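Local coordinates for conserved domain protein (Porphyromonas gingivalis, PDB 3PNN) that probably transfers a sugar unit, most likely from a nucleotide-activated donor, to form a glycosidic linkage, at residues V166-C171 with V213-W218; V152-G157 with T269-F274. One frame throughout, in Å; residues are numbered along the deposited sequence.

Interaction 1 of 2, residues V166-C171 with V213-W218; sequences VSRGVC and VSMNMW
V213 packs its CG1 methyl against the CB of R168 at 4.0 Å, and its CA-H makes a C-H...O contact with the carbonyl oxygen of G169. With V170 it forms a non-hydrogen-bonded antiparallel pair. In the neighbouring hydrogen-bonded pair S214 N donates to G169 O at 2.8 Å, and the return link runs through a water, which donates to S214 O and accepts from G169 N. The thiol of C171 rests near S214, with SG 3.7 Å from S214 N. S214 OG accepts from N216 N in an ST turn as the chain corners. In M215, a selenomethionine, the bend at chi2 (-58°) carries SE to 3.5 Å from R168 CD, and the bend at chi3 (-67°) folds CE over the centre of the guanidinium face, 3.5 Å from R168 CZ. V166 CB covers the opposite face, so the buried guanidinium is held flat, and the bond from R168 NH2 to T159 O helps set its rotation. Beyond the corner, W218 NE1 donates to N216 OD1, 2.9 Å away and near the indole plane. The whole is an antiparallel strand pairing, water-bridged where strand 212-215 leaves strand 166-173, consistent with the Rossmann-like fold of this glycosyltransferase.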
loop_
_atom_site.group_PDB
_atom_site.type_symbol
_atom_site.label_atom_id
_atom_site.label_comp_id
_atom_site.label_asym_id
_atom_site.label_seq_id
_atom_site.Cartn_x
_atom_site.Cartn_y
_atom_site.Cartn_z
ATOM N N VAL A 166 -10.896 5.242 11.846
ATOM C CA VAL A 166 -9.861 4.794 10.932
ATOM C C VAL A 166 -9.254 5.974 10.185
ATOM O O VAL A 166 -9.844 7.046 10.117
ATOM C CB VAL A 166 -10.389 3.753 9.923
ATOM C CG1 VAL A 166 -10.892 2.514 10.665
ATOM C CG2 VAL A 166 -11.494 4.349 9.057
ATOM N N SER A 167 -8.070 5.762 9.634
ATOM C CA SER A 167 -7.394 6.784 8.862
ATOM C C SER A 167 -7.407 6.358 7.399
ATOM O O SER A 167 -7.031 5.234 7.068
ATOM C CB SER A 167 -5.964 6.961 9.379
ATOM O OG SER A 167 -5.242 7.894 8.602
ATOM N N ARG A 168 -7.858 7.258 6.526
ATOM C CA ARG A 168 -8.053 6.940 5.112
ATOM C C ARG A 168 -7.565 8.078 4.219
ATOM O O ARG A 168 -7.713 9.246 4.566
ATOM C CB ARG A 168 -9.542 6.688 4.835
ATOM C CG ARG A 168 -10.147 5.543 5.619
ATOM C CD ARG A 168 -9.677 4.211 5.053
ATOM N NE ARG A 168 -10.147 3.058 5.821
ATOM C CZ ARG A 168 -9.362 2.308 6.597
ATOM N NH1 ARG A 168 -8.068 2.601 6.726
ATOM N NH2 ARG A 168 -9.866 1.258 7.244
ATOM N N GLY A 169 -6.980 7.737 3.077
ATOM C CA GLY A 169 -6.689 8.739 2.065
ATOM C C GLY A 169 -7.980 9.142 1.372
ATOM O O GLY A 169 -8.484 8.412 0.514
ATOM N N VAL A 170 -8.522 10.300 1.739
ATOM C CA VAL A 170 -9.789 10.750 1.165
ATOM C C VAL A 170 -9.550 11.409 -0.190
ATOM O O VAL A 170 -8.757 12.347 -0.307
ATOM C CB VAL A 170 -10.537 11.709 2.115
ATOM C CG1 VAL A 170 -11.781 12.251 1.434
ATOM C CG2 VAL A 170 -10.913 10.981 3.403
ATOM N N CYS A 171 -10.229 10.905 -1.215
ATOM C CA CYS A 171 -9.930 11.288 -2.587
ATOM C C CYS A 171 -10.979 12.200 -3.205
ATOM O O CYS A 171 -12.168 12.001 -3.005
ATOM C CB CYS A 171 -9.854 10.034 -3.454
ATOM S SG CYS A 171 -8.470 9.002 -3.034
ATOM N N VAL A 213 -11.898 6.270 -1.448
ATOM C CA VAL A 213 -10.697 6.375 -0.612
ATOM C C VAL A 213 -9.576 5.542 -1.189
ATOM O O VAL A 213 -9.817 4.554 -1.898
ATOM C CB VAL A 213 -10.938 5.944 0.862
ATOM C CG1 VAL A 213 -11.826 6.964 1.573
ATOM C CG2 VAL A 213 -11.539 4.545 0.932
ATOM N N SER A 214 -8.349 5.957 -0.892
ATOM C CA SER A 214 -7.173 5.150 -1.174
ATOM C C SER A 214 -6.966 4.147 -0.042
ATOM O O SER A 214 -7.161 4.483 1.130
ATOM C CB SER A 214 -5.932 6.046 -1.297
ATOM O OG SER A 214 -4.746 5.264 -1.287
HETATM N N MSE A 215 -6.583 2.918 -0.387
HETATM C CA MSE A 215 -6.152 1.928 0.611
HETATM C C MSE A 215 -4.697 1.550 0.334
HETATM O O MSE A 215 -4.230 0.457 0.697
HETATM C CB MSE A 215 -7.053 0.676 0.608
HETATM C CG MSE A 215 -8.529 0.988 0.907
HETATM SE SE MSE A 215 -8.775 1.880 2.637
HETATM C CE MSE A 215 -8.250 0.430 3.800
ATOM N N ASN A 216 -3.987 2.480 -0.296
ATOM C CA ASN A 216 -2.570 2.313 -0.639
ATOM C C ASN A 216 -2.318 1.200 -1.661
ATOM O O ASN A 216 -1.311 0.497 -1.581
ATOM C CB ASN A 216 -1.714 2.091 0.612
ATOM C CG ASN A 216 -0.547 3.069 0.710
ATOM O OD1 ASN A 216 -0.595 4.178 0.165
ATOM N ND2 ASN A 216 0.506 2.666 1.432
HETATM N N MSE A 217 -3.239 1.036 -2.610
HETATM C CA MSE A 217 -3.006 0.169 -3.766
HETATM C C MSE A 217 -2.829 1.057 -4.995
HETATM O O MSE A 217 -3.805 1.601 -5.513
HETATM C CB MSE A 217 -4.185 -0.801 -3.967
HETATM C CG MSE A 217 -4.063 -1.712 -5.203
HETATM SE SE MSE A 217 -5.461 -3.126 -5.174
HETATM C CE MSE A 217 -4.312 -4.686 -5.338
ATOM N N TRP A 218 -1.586 1.207 -5.460
ATOM C CA TRP A 218 -1.265 2.153 -6.539
ATOM C C TRP A 218 -0.664 1.419 -7.720
ATOM O O TRP A 218 -0.130 0.317 -7.562
ATOM C CB TRP A 218 -0.192 3.120 -6.051
ATOM C CG TRP A 218 -0.566 3.908 -4.859
ATOM C CD1 TRP A 218 -0.292 3.620 -3.552
ATOM C CD2 TRP A 218 -1.270 5.146 -4.867
ATOM N NE1 TRP A 218 -0.793 4.616 -2.742
ATOM C CE2 TRP A 218 -1.404 5.559 -3.528
ATOM C CE3 TRP A 218 -1.812 5.946 -5.883
ATOM C CZ2 TRP A 218 -2.060 6.743 -3.172
ATOM C CZ3 TRP A 218 -2.455 7.135 -5.529
ATOM C CH2 TRP A 218 -2.578 7.512 -4.185
HETATM O O HOH W 1 -6.018 4.714 3.548
#

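Interaction 2 of 2, residues V152-G157 with T269-F274; sequences VGYRVG and TTARWF
A loop folded over the end of a strand makes this contact: residues 269-274, which follow strand 263-268, wrap the aromatic ring of Y154 close to a bound glycerol, probably from the crystallisation liquor, that may mark a pocket beside W273. The Y154 ring is clasped between the T269 methyl and the W273 CB methylene, each a CH-pi contact. T269 CG2 lies over one face, 4.2 Å from the ring centroid, and W273 CB over the opposite face at 4.3 Å, each 26° off the ring normal. Y154 CG lies beside the backbone N, anti to the carbonyl carbon (chi1 -68°), and the ring reaches into the bend of the loop, where Y154 CE1 comes within 3.7 Å of both A271 O and W273 N. The T269 methyl also presses on V152, with CG2 a tight 3.4 Å from V152 CG1, and approaches G153 O at 3.5 Å. T269 OG1 accepts from A271 N at 2.9 Å in an ST turn, and N130 is its further partner. Y154 OH bonds to Y127 O, and W273 NE1 to D125 OD1. The contact is thus mainly van der Waals and CH-pi, with backbone polar atoms at its margin, while D125, Y127 and N130 hold the polar ends.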
loop_
_atom_site.group_PDB
_atom_site.type_symbol
_atom_site.label_atom_id
_atom_site.label_comp_id
_atom_site.label_asym_id
_atom_site.label_seq_id
_atom_site.Cartn_x
_atom_site.Cartn_y
_atom_site.Cartn_z
ATOM N N VAL A 152 -6.404 1.978 -7.084
ATOM C CA VAL A 152 -7.629 1.197 -7.000
ATOM C C VAL A 152 -8.446 1.826 -5.886
ATOM O O VAL A 152 -8.020 1.872 -4.730
ATOM C CB VAL A 152 -7.348 -0.285 -6.735
ATOM C CG1 VAL A 152 -8.679 -1.057 -6.523
ATOM C CG2 VAL A 152 -6.577 -0.893 -7.919
ATOM N N GLY A 153 -9.595 2.375 -6.254
ATOM C CA GLY A 153 -10.440 3.046 -5.287
ATOM C C GLY A 153 -11.349 2.075 -4.555
ATOM O O GLY A 153 -11.821 1.092 -5.137
ATOM N N TYR A 154 -11.574 2.352 -3.275
ATOM C CA TYR A 154 -12.582 1.668 -2.469
ATOM C C TYR A 154 -13.595 2.703 -1.963
ATOM O O TYR A 154 -13.352 3.902 -2.069
ATOM C CB TYR A 154 -11.909 0.928 -1.318
ATOM C CG TYR A 154 -11.080 -0.232 -1.831
ATOM C CD1 TYR A 154 -11.639 -1.505 -1.948
ATOM C CD2 TYR A 154 -9.768 -0.038 -2.263
ATOM C CE1 TYR A 154 -10.905 -2.571 -2.444
ATOM C CE2 TYR A 154 -9.023 -1.100 -2.773
ATOM C CZ TYR A 154 -9.595 -2.363 -2.854
ATOM O OH TYR A 154 -8.863 -3.418 -3.367
ATOM N N ARG A 155 -14.731 2.249 -1.434
ATOM C CA ARG A 155 -15.737 3.176 -0.906
ATOM C C ARG A 155 -15.595 3.266 0.616
ATOM O O ARG A 155 -15.542 2.249 1.294
ATOM C CB ARG A 155 -17.157 2.738 -1.299
ATOM C CG ARG A 155 -17.477 2.907 -2.801
ATOM C CD ARG A 155 -17.226 1.639 -3.630
ATOM N NE ARG A 155 -17.519 1.860 -5.055
ATOM C CZ ARG A 155 -18.749 1.882 -5.570
ATOM N NH1 ARG A 155 -19.799 1.684 -4.780
ATOM N NH2 ARG A 155 -18.934 2.094 -6.873
ATOM N N VAL A 156 -15.522 4.486 1.140
ATOM C CA VAL A 156 -15.192 4.675 2.553
ATOM C C VAL A 156 -16.126 3.914 3.486
ATOM O O VAL A 156 -15.676 3.338 4.483
ATOM C CB VAL A 156 -15.158 6.164 2.943
ATOM C CG1 VAL A 156 -16.564 6.786 2.863
ATOM C CG2 VAL A 156 -14.563 6.324 4.350
ATOM N N GLY A 157 -17.415 3.878 3.153
ATOM C CA GLY A 157 -18.404 3.224 4.005
ATOM C C GLY A 157 -18.183 1.730 4.173
ATOM O O GLY A 157 -18.687 1.113 5.114
ATOM N N THR A 269 -12.929 -0.758 -8.420
ATOM C CA THR A 269 -13.044 -2.219 -8.342
ATOM C C THR A 269 -14.344 -2.662 -7.687
ATOM O O THR A 269 -14.930 -1.925 -6.892
ATOM C CB THR A 269 -11.845 -2.833 -7.565
ATOM O OG1 THR A 269 -11.973 -4.260 -7.532
ATOM C CG2 THR A 269 -11.804 -2.306 -6.130
ATOM N N THR A 270 -14.801 -3.868 -8.023
ATOM C CA THR A 270 -15.914 -4.498 -7.305
ATOM C C THR A 270 -15.418 -5.251 -6.067
ATOM O O THR A 270 -16.217 -5.743 -5.269
ATOM C CB THR A 270 -16.678 -5.501 -8.201
ATOM O OG1 THR A 270 -15.745 -6.401 -8.821
ATOM C CG2 THR A 270 -17.475 -4.751 -9.282
ATOM N N ALA A 271 -14.101 -5.367 -5.913
ATOM C CA ALA A 271 -13.556 -6.037 -4.743
ATOM C C ALA A 271 -13.890 -5.253 -3.474
ATOM O O ALA A 271 -14.078 -4.037 -3.505
ATOM C CB ALA A 271 -12.019 -6.216 -4.868
ATOM N N ARG A 272 -13.932 -5.955 -2.353
ATOM C CA ARG A 272 -14.099 -5.318 -1.052
ATOM C C ARG A 272 -12.871 -5.552 -0.162
ATOM O O ARG A 272 -12.428 -6.688 0.006
ATOM C CB ARG A 272 -15.350 -5.870 -0.376
ATOM C CG ARG A 272 -16.633 -5.535 -1.133
ATOM C CD ARG A 272 -17.141 -4.181 -0.696
ATOM N NE ARG A 272 -17.516 -4.242 0.715
ATOM C CZ ARG A 272 -18.757 -4.445 1.158
ATOM N NH1 ARG A 272 -18.992 -4.503 2.465
ATOM N NH2 ARG A 272 -19.763 -4.582 0.297
ATOM N N TRP A 273 -12.355 -4.467 0.414
ATOM C CA TRP A 273 -11.214 -4.503 1.317
ATOM C C TRP A 273 -11.619 -5.075 2.672
ATOM O O TRP A 273 -12.736 -4.861 3.145
ATOM C CB TRP A 273 -10.671 -3.083 1.522
ATOM C CG TRP A 273 -9.714 -2.955 2.699
ATOM C CD1 TRP A 273 -8.357 -3.055 2.664
ATOM C CD2 TRP A 273 -10.061 -2.691 4.067
ATOM N NE1 TRP A 273 -7.833 -2.887 3.929
ATOM C CE2 TRP A 273 -8.862 -2.664 4.807
ATOM C CE3 TRP A 273 -11.273 -2.489 4.736
ATOM C CZ2 TRP A 273 -8.835 -2.429 6.182
ATOM C CZ3 TRP A 273 -11.247 -2.259 6.102
ATOM C CH2 TRP A 273 -10.035 -2.242 6.811
ATOM N N PHE A 274 -10.714 -5.810 3.293
ATOM C CA PHE A 274 -10.780 -5.931 4.744
ATOM C C PHE A 274 -9.414 -6.050 5.400
ATOM O O PHE A 274 -8.408 -6.309 4.747
ATOM C CB PHE A 274 -11.737 -7.016 5.218
ATOM C CG PHE A 274 -11.607 -8.301 4.499
ATOM C CD1 PHE A 274 -10.688 -9.258 4.924
ATOM C CD2 PHE A 274 -12.431 -8.587 3.415
ATOM C CE1 PHE A 274 -10.578 -10.487 4.264
ATOM C CE2 PHE A 274 -12.327 -9.804 2.753
ATOM C CZ PHE A 274 -11.399 -10.756 3.177
#

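In the fold
From the N terminus, strand 148-155 brings in the first half of interaction 2, and strand 166-173 follows with the first half of interaction 1. The chain then runs through further strands before returning at 212-218, closing interaction 1 after a span of 41 residues without helix. Helices 223-239 and 249-259 and strand 263-268 come next, and residues 269-274 close interaction 2, so interaction 1 is nested within its loop. Strands 212-215 and 217-220 both pair with strand 148-155, making it the shared neighbour, and V213 N lies 2.8 Å from Y154 O. The contacts also meet through side chains: W273 packs on M215 and makes a cation-pi contact with R168.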